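Local structure of receptor-type tyrosine-protein phosphatase C (Rattus norvegicus, 5FN8) at residues L62-S71 against D88-A96. The protein dephosphorylates phosphotyrosine in proteins and is probably required for T-cell activation through the antigen receptor. Sequence-based numbering, arbitrary orientation.
With NAG (2-acetamido-2-deoxy-beta-D-glucopyranose), chain H.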
# COMPACT_ATOMS: atom_id res chain seq x y z
N LEU B 62 0.70 5.74 11.75
CA LEU B 62 -0.46 5.55 10.87
C LEU B 62 -0.07 5.95 9.46
O LEU B 62 0.96 6.61 9.29
CB LEU B 62 -1.69 6.33 11.38
CG LEU B 62 -2.14 6.05 12.85
CD1 LEU B 62 -3.29 6.94 13.24
CD2 LEU B 62 -2.53 4.60 13.07
N ARG B 63 -0.83 5.52 8.45
CA ARG B 63 -0.52 5.92 7.06
C ARG B 63 -1.17 7.28 6.79
O ARG B 63 -2.29 7.52 7.26
CB ARG B 63 -1.05 4.89 6.02
CG ARG B 63 -0.93 3.40 6.39
CD ARG B 63 0.37 2.69 5.97
NE ARG B 63 0.12 1.25 5.83
CZ ARG B 63 0.19 0.34 6.81
NH1 ARG B 63 0.55 0.69 8.04
NH2 ARG B 63 -0.08 -0.94 6.56
N PRO B 64 -0.56 8.15 5.94
CA PRO B 64 -1.21 9.44 5.62
C PRO B 64 -2.46 9.26 4.77
O PRO B 64 -2.60 8.26 4.06
CB PRO B 64 -0.12 10.20 4.89
CG PRO B 64 1.18 9.53 5.31
CD PRO B 64 0.79 8.09 5.33
N TYR B 65 -3.40 10.21 4.93
CA TYR B 65 -4.69 10.28 4.24
C TYR B 65 -5.50 8.96 4.26
O TYR B 65 -6.07 8.52 3.25
CB TYR B 65 -4.51 10.92 2.83
CG TYR B 65 -5.78 11.57 2.33
CD1 TYR B 65 -6.23 12.78 2.87
CD2 TYR B 65 -6.58 10.95 1.37
CE1 TYR B 65 -7.45 13.33 2.48
CE2 TYR B 65 -7.78 11.52 0.94
CZ TYR B 65 -8.21 12.72 1.49
OH TYR B 65 -9.37 13.30 1.06
N THR B 66 -5.51 8.31 5.42
CA THR B 66 -6.21 7.05 5.63
C THR B 66 -7.30 7.25 6.67
O THR B 66 -7.08 7.92 7.67
CB THR B 66 -5.20 5.93 5.95
OG1 THR B 66 -4.30 5.78 4.85
CG2 THR B 66 -5.86 4.58 6.20
N GLU B 67 -8.48 6.70 6.39
CA GLU B 67 -9.63 6.68 7.31
C GLU B 67 -9.42 5.55 8.30
O GLU B 67 -9.07 4.43 7.90
CB GLU B 67 -10.93 6.43 6.53
CG GLU B 67 -12.01 7.46 6.82
CD GLU B 67 -12.30 8.40 5.67
OE1 GLU B 67 -12.44 7.92 4.53
OE2 GLU B 67 -12.43 9.62 5.93
N TYR B 68 -9.61 5.85 9.59
CA TYR B 68 -9.49 4.88 10.67
C TYR B 68 -10.67 4.94 11.61
O TYR B 68 -11.36 5.96 11.71
CB TYR B 68 -8.24 5.14 11.50
CG TYR B 68 -6.94 4.84 10.83
CD1 TYR B 68 -6.37 3.58 10.91
CD2 TYR B 68 -6.21 5.86 10.20
CE1 TYR B 68 -5.14 3.31 10.32
CE2 TYR B 68 -4.96 5.60 9.63
CZ TYR B 68 -4.45 4.32 9.67
OH TYR B 68 -3.22 4.08 9.13
N THR B 69 -10.85 3.87 12.36
CA THR B 69 -11.88 3.81 13.39
C THR B 69 -11.28 3.30 14.67
O THR B 69 -10.48 2.36 14.61
CB THR B 69 -13.17 3.16 12.93
OG1 THR B 69 -14.03 3.08 14.06
CG2 THR B 69 -12.97 1.79 12.34
N VAL B 70 -11.58 4.00 15.79
CA VAL B 70 -11.08 3.72 17.14
C VAL B 70 -12.22 3.39 18.05
O VAL B 70 -13.32 3.93 17.87
CB VAL B 70 -10.30 4.91 17.79
CG1 VAL B 70 -9.26 4.43 18.81
CG2 VAL B 70 -9.67 5.78 16.78
N SER B 71 -11.93 2.62 19.11
CA SER B 71 -12.81 2.25 20.22
C SER B 71 -11.97 2.00 21.48
O SER B 71 -10.81 1.55 21.40
CB SER B 71 -13.71 1.07 19.89
OG SER B 71 -13.00 -0.03 19.35
N ASP B 88 -18.30 4.00 17.73
CA ASP B 88 -16.92 3.97 17.25
C ASP B 88 -16.57 5.38 16.83
O ASP B 88 -17.44 6.12 16.35
CB ASP B 88 -16.78 3.03 16.04
CG ASP B 88 -16.62 1.57 16.38
OD1 ASP B 88 -16.17 1.26 17.50
OD2 ASP B 88 -16.89 0.72 15.50
N CYS B 89 -15.31 5.77 17.05
CA CYS B 89 -14.87 7.09 16.70
C CYS B 89 -14.07 7.05 15.39
O CYS B 89 -13.12 6.29 15.26
CB CYS B 89 -14.09 7.74 17.83
SG CYS B 89 -13.84 9.51 17.61
N ASN B 90 -14.51 7.83 14.40
CA ASN B 90 -13.89 7.86 13.07
C ASN B 90 -13.07 9.10 12.85
O ASN B 90 -13.47 10.20 13.25
CB ASN B 90 -14.93 7.72 11.95
CG ASN B 90 -15.93 6.63 12.19
OD1 ASN B 90 -15.62 5.44 12.06
ND2 ASN B 90 -17.12 7.01 12.62
N PHE B 91 -11.90 8.92 12.24
CA PHE B 91 -10.97 10.00 11.91
C PHE B 91 -10.21 9.65 10.61
O PHE B 91 -10.28 8.52 10.11
CB PHE B 91 -10.02 10.32 13.09
CG PHE B 91 -8.93 9.29 13.31
CD1 PHE B 91 -9.17 8.16 14.10
CD2 PHE B 91 -7.68 9.44 12.73
CE1 PHE B 91 -8.17 7.20 14.30
CE2 PHE B 91 -6.69 8.46 12.90
CZ PHE B 91 -6.94 7.36 13.69
N ARG B 92 -9.52 10.64 10.06
CA ARG B 92 -8.69 10.51 8.88
C ARG B 92 -7.41 11.22 9.13
O ARG B 92 -7.42 12.36 9.60
CB ARG B 92 -9.38 11.03 7.59
CG ARG B 92 -8.64 10.54 6.29
CD ARG B 92 -9.18 11.08 4.99
NE ARG B 92 -9.39 12.52 5.12
CZ ARG B 92 -10.39 13.19 4.54
NH1 ARG B 92 -11.26 12.57 3.75
NH2 ARG B 92 -10.51 14.50 4.74
N THR B 93 -6.28 10.55 8.87
CA THR B 93 -4.97 11.19 9.00
C THR B 93 -4.85 12.28 7.89
O THR B 93 -5.52 12.22 6.83
CB THR B 93 -3.84 10.17 8.99
OG1 THR B 93 -4.05 9.25 7.91
CG2 THR B 93 -3.70 9.42 10.31
N LYS B 94 -4.06 13.31 8.17
CA LYS B 94 -3.84 14.40 7.22
C LYS B 94 -2.99 13.86 6.05
O LYS B 94 -2.36 12.79 6.17
CB LYS B 94 -3.19 15.62 7.92
CG LYS B 94 -3.98 16.19 9.11
CD LYS B 94 -5.33 16.83 8.72
CE LYS B 94 -6.30 16.93 9.88
NZ LYS B 94 -7.51 16.06 9.70
N ALA B 95 -3.01 14.59 4.91
CA ALA B 95 -2.22 14.25 3.74
C ALA B 95 -0.74 14.50 4.00
O ALA B 95 -0.36 15.29 4.88
CB ALA B 95 -2.70 15.04 2.54
N ALA B 96 0.11 13.81 3.24
CA ALA B 96 1.55 14.02 3.32
C ALA B 96 2.12 14.16 1.89
O ALA B 96 1.38 14.04 0.90
CB ALA B 96 2.20 12.84 4.05
C1 NAG H . 4.47 14.60 8.29
C2 NAG H . 5.44 14.85 7.13
C3 NAG H . 6.76 15.40 7.67
C4 NAG H . 6.51 16.67 8.49
C5 NAG H . 5.48 16.40 9.58
C6 NAG H . 5.05 17.65 10.32
C7 NAG H . 5.51 13.80 4.89
C8 NAG H . 5.98 12.60 4.11
N2 NAG H . 5.67 13.73 6.23
O3 NAG H . 7.64 15.70 6.59
O4 NAG H . 7.72 17.13 9.08
O5 NAG H . 4.29 15.83 9.01
O6 NAG H . 4.72 18.71 9.43
O7 NAG H . 5.01 14.78 4.33
O HOH W 1 -11.09 9.96 2.77
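Tyr-68, the tyrosine of a tyrosine corner in which its OH accepts a bond from Arg-63 N (2.9 Å), pairs with Phe-91 across antiparallel strands of the first fibronectin type III domain of this extracellular fragment. Their rings lie almost parallel but slid apart; instead, Tyr-68 CB sits over the Phe-91 face, 3.8 Å from its centroid. Phe-91 brings its ring there by placing CG between backbone N and carbonyl carbon (chi1 74°). Leu-62 CD1 meets the ring edge in plane, close to CE2 and CZ, while Val-70 CG2 presses at the edge near CE1. Backbone bonds join Tyr-68 with Phe-91 and Val-70 with Cys-89 in both directions. The sheet runs on into a second subunit: its strand pairs with Tyr-68 to Ser-71, and its Cys-13 is disulfide-bonded to Cys-89.

Arg-92, on the same sheet face as Glu-67, runs side by side with Tyr-65 from the preceding loop, ring and guanidinium planes 20° apart. Arg-92 CD lies over the tyrosine ring, 3.9 Å from its centroid. Glu-67 OE2 stays well out of the guanidinium plane, a long salt bridge of 3.9 Å to Arg-92 NH1 through charge alone. A water at the guanidinium edge, in its plane, provides the directed link, accepting from NH1 and donating to Glu-67 OE1.

Where the loop before strand 67-71 meets the end of strand 89-92, Lys-94 O accepts a bond from Tyr-65 N, and Thr-93 clamps the Arg-63 to Thr-66 turn. Its hydroxyl donates to Arg-63 O in the carbonyl plane (OG1 to O, 2.6 Å) and accepts a nearly straight bond from Thr-66 N (N to OG1, 3.0 Å).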